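PDB 3PQK: biofilm growth-associated repressor from Xylella fastidiosa, which represses transcription of its own operon, which includes blh, by binding a palindromic AT-rich sequence that spans the -10 region of the blh promoter. Local coordinates for residues Leu32-Phe37 / Ala90-Phe95; Pro23-Leu28 / Gly58-Ser63. One frame throughout, in Å; residues are numbered along the deposited sequence.

Contact 1 of 2, residues Leu32-Phe37 / Ala90-Phe95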
ATOM      1  N   LEU B  32     -11.456  10.602   4.176  1.00 22.39           N
ATOM      2  CA  LEU B  32     -12.484   9.804   4.848  1.00 21.66           C
ATOM      3  C   LEU B  32     -12.091   9.163   6.161  1.00 24.72           C
ATOM      4  O   LEU B  32     -12.948   8.714   6.906  1.00 25.37           O
ATOM      5  CB  LEU B  32     -13.137   8.803   3.896  1.00 21.85           C
ATOM      6  CG  LEU B  32     -13.914   9.392   2.711  1.00 26.56           C
ATOM      7  CD1 LEU B  32     -14.255   8.293   1.727  1.00 26.96           C
ATOM      8  CD2 LEU B  32     -15.235  10.079   3.173  1.00 27.81           C
ATOM      9  N   VAL B  33     -10.807   9.131   6.470  1.00 23.60           N
ATOM     10  CA  VAL B  33     -10.293   8.638   7.765  1.00 23.19           C
ATOM     11  C   VAL B  33     -10.845   9.581   8.861  1.00 29.96           C
ATOM     12  O   VAL B  33     -11.229   9.136   9.936  1.00 32.31           O
ATOM     13  CB  VAL B  33      -8.733   8.622   7.733  1.00 26.48           C
ATOM     14  CG1 VAL B  33      -8.130   8.489   9.133  1.00 26.03           C
ATOM     15  CG2 VAL B  33      -8.224   7.514   6.818  1.00 26.17           C
ATOM     16  N   GLU B  34     -10.928  10.867   8.539  1.00 27.52           N
ATOM     17  CA  GLU B  34     -11.402  11.938   9.409  1.00 27.82           C
ATOM     18  C   GLU B  34     -12.918  11.954   9.647  1.00 32.88           C
ATOM     19  O   GLU B  34     -13.367  12.484  10.672  1.00 31.54           O
ATOM     20  CB  GLU B  34     -10.879  13.278   8.910  1.00 28.73           C
ATOM     21  CG  GLU B  34      -9.361  13.363   9.064  1.00 41.15           C
ATOM     22  CD  GLU B  34      -8.656  14.453   8.290  1.00 62.97           C
ATOM     23  OE1 GLU B  34      -9.339  15.275   7.639  1.00 60.97           O
ATOM     24  OE2 GLU B  34      -7.408  14.501   8.360  1.00 63.94           O
ATOM     25  N   GLY B  35     -13.681  11.294   8.773  1.00 27.66           N
ATOM     26  CA  GLY B  35     -15.125  11.199   8.931  1.00 27.48           C
ATOM     27  C   GLY B  35     -15.880  11.052   7.633  1.00 32.46           C
ATOM     28  O   GLY B  35     -15.269  10.940   6.565  1.00 32.71           O
ATOM     29  N   GLU B  36     -17.215  11.051   7.728  1.00 28.05           N
ATOM     30  CA  GLU B  36     -18.144  10.916   6.596  1.00 26.74           C
ATOM     31  C   GLU B  36     -18.304  12.243   5.899  1.00 28.21           C
ATOM     32  O   GLU B  36     -18.507  13.253   6.574  1.00 26.62           O
ATOM     33  CB  GLU B  36     -19.532  10.457   7.084  1.00 28.00           C
ATOM     34  CG  GLU B  36     -19.523   9.172   7.900  1.00 38.69           C
ATOM     35  CD  GLU B  36     -20.871   8.571   8.257  1.00 71.96           C
ATOM     36  OE1 GLU B  36     -21.913   9.115   7.824  1.00 72.29           O
ATOM     37  OE2 GLU B  36     -20.882   7.537   8.964  1.00 70.03           O
ATOM     38  N   PHE B  37     -18.207  12.267   4.563  1.00 24.54           N
ATOM     39  CA  PHE B  37     -18.359  13.515   3.818  1.00 25.81           C
ATOM     40  C   PHE B  37     -19.272  13.353   2.627  1.00 28.13           C
ATOM     41  O   PHE B  37     -19.312  12.283   2.012  1.00 26.98           O
ATOM     42  CB  PHE B  37     -17.000  14.061   3.352  1.00 29.47           C
ATOM     43  CG  PHE B  37     -16.065  14.427   4.478  1.00 33.10           C
ATOM     44  CD1 PHE B  37     -16.207  15.633   5.156  1.00 38.69           C
ATOM     45  CD2 PHE B  37     -15.083  13.545   4.901  1.00 35.26           C
ATOM     46  CE1 PHE B  37     -15.352  15.964   6.214  1.00 39.38           C
ATOM     47  CE2 PHE B  37     -14.215  13.884   5.953  1.00 39.38           C
ATOM     48  CZ  PHE B  37     -14.356  15.093   6.601  1.00 38.36           C
ATOM     49  N   ALA B  90      -3.183   3.162   7.940  1.00 25.24           N
ATOM     50  CA  ALA B  90      -1.714   3.166   7.969  1.00 24.76           C
ATOM     51  C   ALA B  90      -1.152   4.170   6.990  1.00 26.24           C
ATOM     52  O   ALA B  90      -0.178   4.837   7.314  1.00 24.69           O
ATOM     53  CB  ALA B  90      -1.166   1.782   7.652  1.00 26.09           C
ATOM     54  N   LEU B  91      -1.740   4.274   5.787  1.00 22.10           N
ATOM     55  CA  LEU B  91      -1.305   5.253   4.781  1.00 21.26           C
ATOM     56  C   LEU B  91      -1.546   6.679   5.322  1.00 26.93           C
ATOM     57  O   LEU B  91      -0.726   7.575   5.079  1.00 27.21           O
ATOM     58  CB  LEU B  91      -2.079   5.066   3.459  1.00 20.22           C
ATOM     59  CG  LEU B  91      -1.801   3.798   2.637  1.00 24.13           C
ATOM     60  CD1 LEU B  91      -2.920   3.566   1.613  1.00 23.42           C
ATOM     61  CD2 LEU B  91      -0.420   3.875   1.916  1.00 27.45           C
ATOM     62  N   TYR B  92      -2.658   6.883   6.076  1.00 25.30           N
ATOM     63  CA  TYR B  92      -2.978   8.193   6.678  1.00 26.16           C
ATOM     64  C   TYR B  92      -1.871   8.583   7.643  1.00 30.76           C
ATOM     65  O   TYR B  92      -1.238   9.628   7.435  1.00 32.42           O
ATOM     66  CB  TYR B  92      -4.343   8.188   7.399  1.00 27.88           C
ATOM     67  CG  TYR B  92      -4.709   9.521   8.029  1.00 30.92           C
ATOM     68  CD1 TYR B  92      -5.246  10.556   7.263  1.00 32.48           C
ATOM     69  CD2 TYR B  92      -4.564   9.732   9.396  1.00 32.66           C
ATOM     70  CE1 TYR B  92      -5.585  11.780   7.833  1.00 33.44           C
ATOM     71  CE2 TYR B  92      -4.913  10.953   9.982  1.00 33.96           C
ATOM     72  CZ  TYR B  92      -5.428  11.970   9.195  1.00 39.36           C
ATOM     73  OH  TYR B  92      -5.776  13.175   9.752  1.00 42.85           O
ATOM     74  N   THR B  93      -1.590   7.707   8.640  1.00 25.28           N
ATOM     75  CA  THR B  93      -0.560   7.908   9.680  1.00 25.66           C
ATOM     76  C   THR B  93       0.852   8.123   9.094  1.00 27.79           C
ATOM     77  O   THR B  93       1.583   9.002   9.555  1.00 27.60           O
ATOM     78  CB  THR B  93      -0.562   6.730  10.682  1.00 36.87           C
ATOM     79  OG1 THR B  93      -1.873   6.559  11.229  1.00 33.30           O
ATOM     80  CG2 THR B  93       0.435   6.930  11.824  1.00 40.89           C
ATOM     81  N   ILE B  94       1.240   7.317   8.100  1.00 22.04           N
ATOM     82  CA  ILE B  94       2.583   7.428   7.516  1.00 21.87           C
ATOM     83  C   ILE B  94       2.718   8.656   6.622  1.00 26.51           C
ATOM     84  O   ILE B  94       3.730   9.348   6.702  1.00 25.52           O
ATOM     85  CB  ILE B  94       2.991   6.127   6.760  1.00 24.71           C
ATOM     86  CG1 ILE B  94       3.034   4.898   7.701  1.00 24.14           C
ATOM     87  CG2 ILE B  94       4.334   6.304   6.038  1.00 24.66           C
ATOM     88  CD1 ILE B  94       2.799   3.539   6.956  1.00 26.15           C
ATOM     89  N   PHE B  95       1.725   8.904   5.741  1.00 23.67           N
ATOM     90  CA  PHE B  95       1.829   9.965   4.744  1.00 24.40           C
ATOM     91  C   PHE B  95       0.939  11.202   4.898  1.00 32.92           C
ATOM     92  O   PHE B  95       1.463  12.316   4.970  1.00 33.28           O
ATOM     93  CB  PHE B  95       1.660   9.373   3.325  1.00 25.34           C
ATOM     94  CG  PHE B  95       2.613   8.255   2.977  1.00 25.94           C
ATOM     95  CD1 PHE B  95       3.927   8.530   2.587  1.00 26.74           C
ATOM     96  CD2 PHE B  95       2.195   6.923   3.007  1.00 27.72           C
ATOM     97  CE1 PHE B  95       4.813   7.502   2.265  1.00 26.56           C
ATOM     98  CE2 PHE B  95       3.076   5.892   2.656  1.00 29.93           C
ATOM     99  CZ  PHE B  95       4.380   6.189   2.284  1.00 27.49           C
TER
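Val33, the last residue of helix 23-33, and Glu34 just after it share one partner on helix 84-96, the ring of Tyr92. The apolar part is a CH-pi contact: Val33 CG1 sits over one face of the ring, 3.8 Å from its centroid and 16° off the ring normal. It is displaced toward the CG end, where it comes within 3.7 Å of Tyr92 CG. The second branch, Val33 CG2, reaches Tyr92 CB at 4.0 Å, so both branches of the valine lean on the near end of the aromatic side chain. With CG anti to the backbone N (chi1 -180°), Tyr92 extends from its helix across Val33 and carries its hydroxyl on to Glu34. In this winged-helix repressor of the ArsR family, helix 84-96 belongs to the dimer interface, and Leu91 and Phe95 pack on Leu87 and Val13 of the second subunit while Tyr92 faces its own domain. The side chain of Tyr92 also touches Cys30, which forms a disulfide with Cys96, a covalent tie between the same two helices.

The polar part is a single hydrogen bond to the exposed side chain of Glu34. Tyr92 OH donates to Glu34 OE2 at 2.5 Å, meeting the anti lone pair, the one turned away from OE1. The carboxylate approaches at the ring edge with its plane 89° from that of the ring, and Glu34 OE2 also lies 3.3 Å from Tyr92 CE1.

Contact 2 of 2, residues Pro23-Leu28 / Gly58-Ser63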
ATOM      1  N   PRO B  23      -3.744   8.808  -7.349  1.00 29.79           N
ATOM      2  CA  PRO B  23      -3.684   9.962  -6.418  1.00 28.04           C
ATOM      3  C   PRO B  23      -5.025  10.474  -5.912  1.00 30.41           C
ATOM      4  O   PRO B  23      -5.138  10.806  -4.732  1.00 29.80           O
ATOM      5  CB  PRO B  23      -2.919  11.028  -7.223  1.00 29.93           C
ATOM      6  CG  PRO B  23      -3.029  10.596  -8.669  1.00 35.13           C
ATOM      7  CD  PRO B  23      -2.988   9.094  -8.593  1.00 31.47           C
ATOM      8  N   VAL B  24      -6.053  10.501  -6.773  1.00 27.63           N
ATOM      9  CA  VAL B  24      -7.393  10.974  -6.382  1.00 27.77           C
ATOM     10  C   VAL B  24      -8.021   9.987  -5.387  1.00 29.90           C
ATOM     11  O   VAL B  24      -8.553  10.430  -4.356  1.00 29.80           O
ATOM     12  CB  VAL B  24      -8.311  11.306  -7.594  1.00 32.01           C
ATOM     13  CG1 VAL B  24      -9.720  11.705  -7.138  1.00 30.90           C
ATOM     14  CG2 VAL B  24      -7.688  12.401  -8.477  1.00 31.66           C
ATOM     15  N   ARG B  25      -7.869   8.667  -5.632  1.00 24.36           N
ATOM     16  CA  ARG B  25      -8.350   7.643  -4.684  1.00 23.25           C
ATOM     17  C   ARG B  25      -7.662   7.789  -3.341  1.00 22.80           C
ATOM     18  O   ARG B  25      -8.318   7.723  -2.309  1.00 22.61           O
ATOM     19  CB  ARG B  25      -8.141   6.233  -5.222  1.00 23.09           C
ATOM     20  CG  ARG B  25      -9.059   5.905  -6.361  1.00 30.35           C
ATOM     21  CD  ARG B  25      -8.714   4.556  -6.949  1.00 30.22           C
ATOM     22  NE  ARG B  25      -9.071   4.489  -8.359  1.00 36.30           N
ATOM     23  CZ  ARG B  25      -8.530   3.658  -9.244  1.00 48.35           C
ATOM     24  NH1 ARG B  25      -7.584   2.802  -8.873  1.00 20.71           N
ATOM     25  NH2 ARG B  25      -8.932   3.674 -10.506  1.00 41.75           N
ATOM     26  N   LEU B  26      -6.357   8.060  -3.347  1.00 21.82           N
ATOM     27  CA  LEU B  26      -5.635   8.272  -2.102  1.00 22.42           C
ATOM     28  C   LEU B  26      -6.112   9.496  -1.302  1.00 24.89           C
ATOM     29  O   LEU B  26      -6.280   9.396  -0.089  1.00 21.93           O
ATOM     30  CB  LEU B  26      -4.129   8.321  -2.341  1.00 22.09           C
ATOM     31  CG  LEU B  26      -3.509   6.953  -2.548  1.00 28.32           C
ATOM     32  CD1 LEU B  26      -2.080   7.082  -3.066  1.00 30.02           C
ATOM     33  CD2 LEU B  26      -3.511   6.159  -1.242  1.00 29.23           C
HETATM   34  N   MSE B  27      -6.336  10.622  -1.984  1.00 22.26           N
HETATM   35  CA  MSE B  27      -6.808  11.859  -1.331  1.00 23.67           C
HETATM   36  C   MSE B  27      -8.192  11.599  -0.723  1.00 25.87           C
HETATM   37  O   MSE B  27      -8.411  11.904   0.440  1.00 27.45           O
HETATM   38  CB  MSE B  27      -6.847  13.016  -2.335  1.00 26.78           C
HETATM   39  CG  MSE B  27      -5.469  13.450  -2.817  1.00 36.51           C
HETATM   40 SE   MSE B  27      -5.522  14.995  -4.027  1.00 49.48          SE
HETATM   41  CE  MSE B  27      -6.087  14.245  -5.640  1.00 44.81           C
ATOM     42  N   LEU B  28      -9.045  10.868  -1.452  1.00 20.56           N
ATOM     43  CA  LEU B  28     -10.370  10.487  -0.999  1.00 18.18           C
ATOM     44  C   LEU B  28     -10.328   9.621   0.253  1.00 20.95           C
ATOM     45  O   LEU B  28     -10.969   9.956   1.220  1.00 19.78           O
ATOM     46  CB  LEU B  28     -11.138   9.794  -2.148  1.00 17.91           C
ATOM     47  CG  LEU B  28     -11.630  10.729  -3.255  1.00 22.85           C
ATOM     48  CD1 LEU B  28     -12.111   9.941  -4.458  1.00 20.65           C
ATOM     49  CD2 LEU B  28     -12.746  11.663  -2.746  1.00 26.71           C
ATOM     50  N   GLY B  58     -16.646   5.839  -7.212  1.00 31.04           N
ATOM     51  CA  GLY B  58     -17.280   4.699  -7.874  1.00 31.22           C
ATOM     52  C   GLY B  58     -16.362   3.494  -7.812  1.00 33.52           C
ATOM     53  O   GLY B  58     -16.750   2.476  -7.248  1.00 35.15           O
ATOM     54  N   VAL B  59     -15.088   3.663  -8.234  1.00 29.38           N
ATOM     55  CA  VAL B  59     -14.033   2.626  -8.142  1.00 28.03           C
ATOM     56  C   VAL B  59     -13.841   2.153  -6.687  1.00 27.75           C
ATOM     57  O   VAL B  59     -13.816   0.962  -6.436  1.00 27.65           O
ATOM     58  CB  VAL B  59     -12.691   3.079  -8.775  1.00 31.87           C
ATOM     59  CG1 VAL B  59     -11.566   2.073  -8.497  1.00 31.10           C
ATOM     60  CG2 VAL B  59     -12.841   3.324 -10.277  1.00 32.00           C
ATOM     61  N   LEU B  60     -13.740   3.081  -5.730  1.00 23.48           N
ATOM     62  CA  LEU B  60     -13.532   2.773  -4.299  1.00 21.63           C
ATOM     63  C   LEU B  60     -14.696   2.042  -3.689  1.00 26.10           C
ATOM     64  O   LEU B  60     -14.515   1.274  -2.747  1.00 25.97           O
ATOM     65  CB  LEU B  60     -13.271   4.086  -3.509  1.00 20.87           C
ATOM     66  CG  LEU B  60     -11.908   4.754  -3.735  1.00 23.33           C
ATOM     67  CD1 LEU B  60     -11.866   6.135  -3.074  1.00 20.49           C
ATOM     68  CD2 LEU B  60     -10.730   3.849  -3.229  1.00 24.91           C
ATOM     69  N   ARG B  61     -15.918   2.335  -4.172  1.00 27.87           N
ATOM     70  CA  ARG B  61     -17.155   1.688  -3.717  1.00 27.11           C
ATOM     71  C   ARG B  61     -17.193   0.278  -4.281  1.00 29.03           C
ATOM     72  O   ARG B  61     -17.491  -0.654  -3.540  1.00 27.80           O
ATOM     73  CB  ARG B  61     -18.400   2.481  -4.172  1.00 29.13           C
ATOM     74  CG  ARG B  61     -19.214   3.117  -3.055  1.00 36.16           C
ATOM     75  CD  ARG B  61     -20.518   3.700  -3.583  1.00 37.90           C
ATOM     76  NE  ARG B  61     -21.716   3.047  -3.029  1.00 44.65           N
ATOM     77  CZ  ARG B  61     -22.857   2.885  -3.702  1.00 52.50           C
ATOM     78  NH1 ARG B  61     -22.948   3.265  -4.964  1.00 39.40           N
ATOM     79  NH2 ARG B  61     -23.903   2.298  -3.123  1.00 28.84           N
ATOM     80  N   GLU B  62     -16.873   0.113  -5.587  1.00 27.81           N
ATOM     81  CA  GLU B  62     -16.842  -1.231  -6.236  1.00 28.53           C
ATOM     82  C   GLU B  62     -15.823  -2.102  -5.517  1.00 34.21           C
ATOM     83  O   GLU B  62     -16.102  -3.263  -5.204  1.00 35.31           O
ATOM     84  CB  GLU B  62     -16.415  -1.146  -7.703  1.00 29.75           C
ATOM     85  CG  GLU B  62     -17.175  -0.182  -8.591  1.00 44.95           C
ATOM     86  CD  GLU B  62     -18.434  -0.681  -9.258  1.00 68.64           C
ATOM     87  OE1 GLU B  62     -18.662  -0.294 -10.424  1.00 56.61           O
ATOM     88  OE2 GLU B  62     -19.204  -1.430  -8.614  1.00 73.62           O
ATOM     89  N   SER B  63     -14.656  -1.510  -5.177  1.00 27.85           N
ATOM     90  CA  SER B  63     -13.592  -2.215  -4.477  1.00 26.28           C
ATOM     91  C   SER B  63     -13.906  -2.553  -3.019  1.00 28.56           C
ATOM     92  O   SER B  63     -13.142  -3.269  -2.385  1.00 29.19           O
ATOM     93  CB  SER B  63     -12.280  -1.457  -4.617  1.00 29.05           C
ATOM     94  OG  SER B  63     -12.104  -1.101  -5.982  1.00 31.69           O
TER
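Arg25 and Leu28 of helix 23-33 face Val59 and Leu60 on helix 52-62, the second helix of the predicted helix-turn-helix motif (residues 39-62) in this winged-helix domain. The two short helical segments cross at -71° with their axes 10.8 Å apart, and no hydrogen bond joins residues 23-28 to 58-63.

Apolar packing centres on Leu60, whose two methyls are divided between successive turns of the facing helix. Leu60 CD1 rests against Leu28 CB at 3.8 Å, while CD2 lies 4.0 Å from Arg25 CB, alongside the aliphatic root of the arginine. Leu53 and Leu57 of helix 52-62 also touch Leu28, and Val66 of the wing strand 66-69 packs on Leu60, so this leucine links the helical layer to the wing.

The second kind of contact is an alkyl group on a flat cation. Arg25 runs extended from CG to NE, which carries its guanidinium past Leu60 to Val59. Val59 CG1 lies over one face, nearer the rim than the middle, 3.5 Å from Arg25 CZ. NH1 bonds to Thr19 O and NE to Gln56 OE1, one turn before Val59 on the same helix; the two bonds restrict the rotation of the guanidinium.

Beyond Leu60, Val59 O accepts from both Ser63 N and Ser63 OG; the hydroxyl, 2.7 Å from Val59 O, stands 37° out of the carbonyl plane.

Helix 23-33 is common to both contacts: its first turns meet helix 52-62 in contact 2, and its C-terminal end meets helix 84-96 in contact 1. The centres lie about 13 Å apart. Along the chain the segments alternate, 23-28, 32-37, 58-63 and 90-95, so the two pairings cross along the chain. They also touch directly, with Leu26 CD2 3.9 Å from Leu91 CD1. One helix thus bridges the predicted DNA-binding motif and the dimer helix 84-96, and both contacts have neighbours in the second subunit. A change in how helix 84-96 sits, for instance through the Cys30-Cys96 disulfide, could therefore plausibly be felt at the predicted DNA-binding motif.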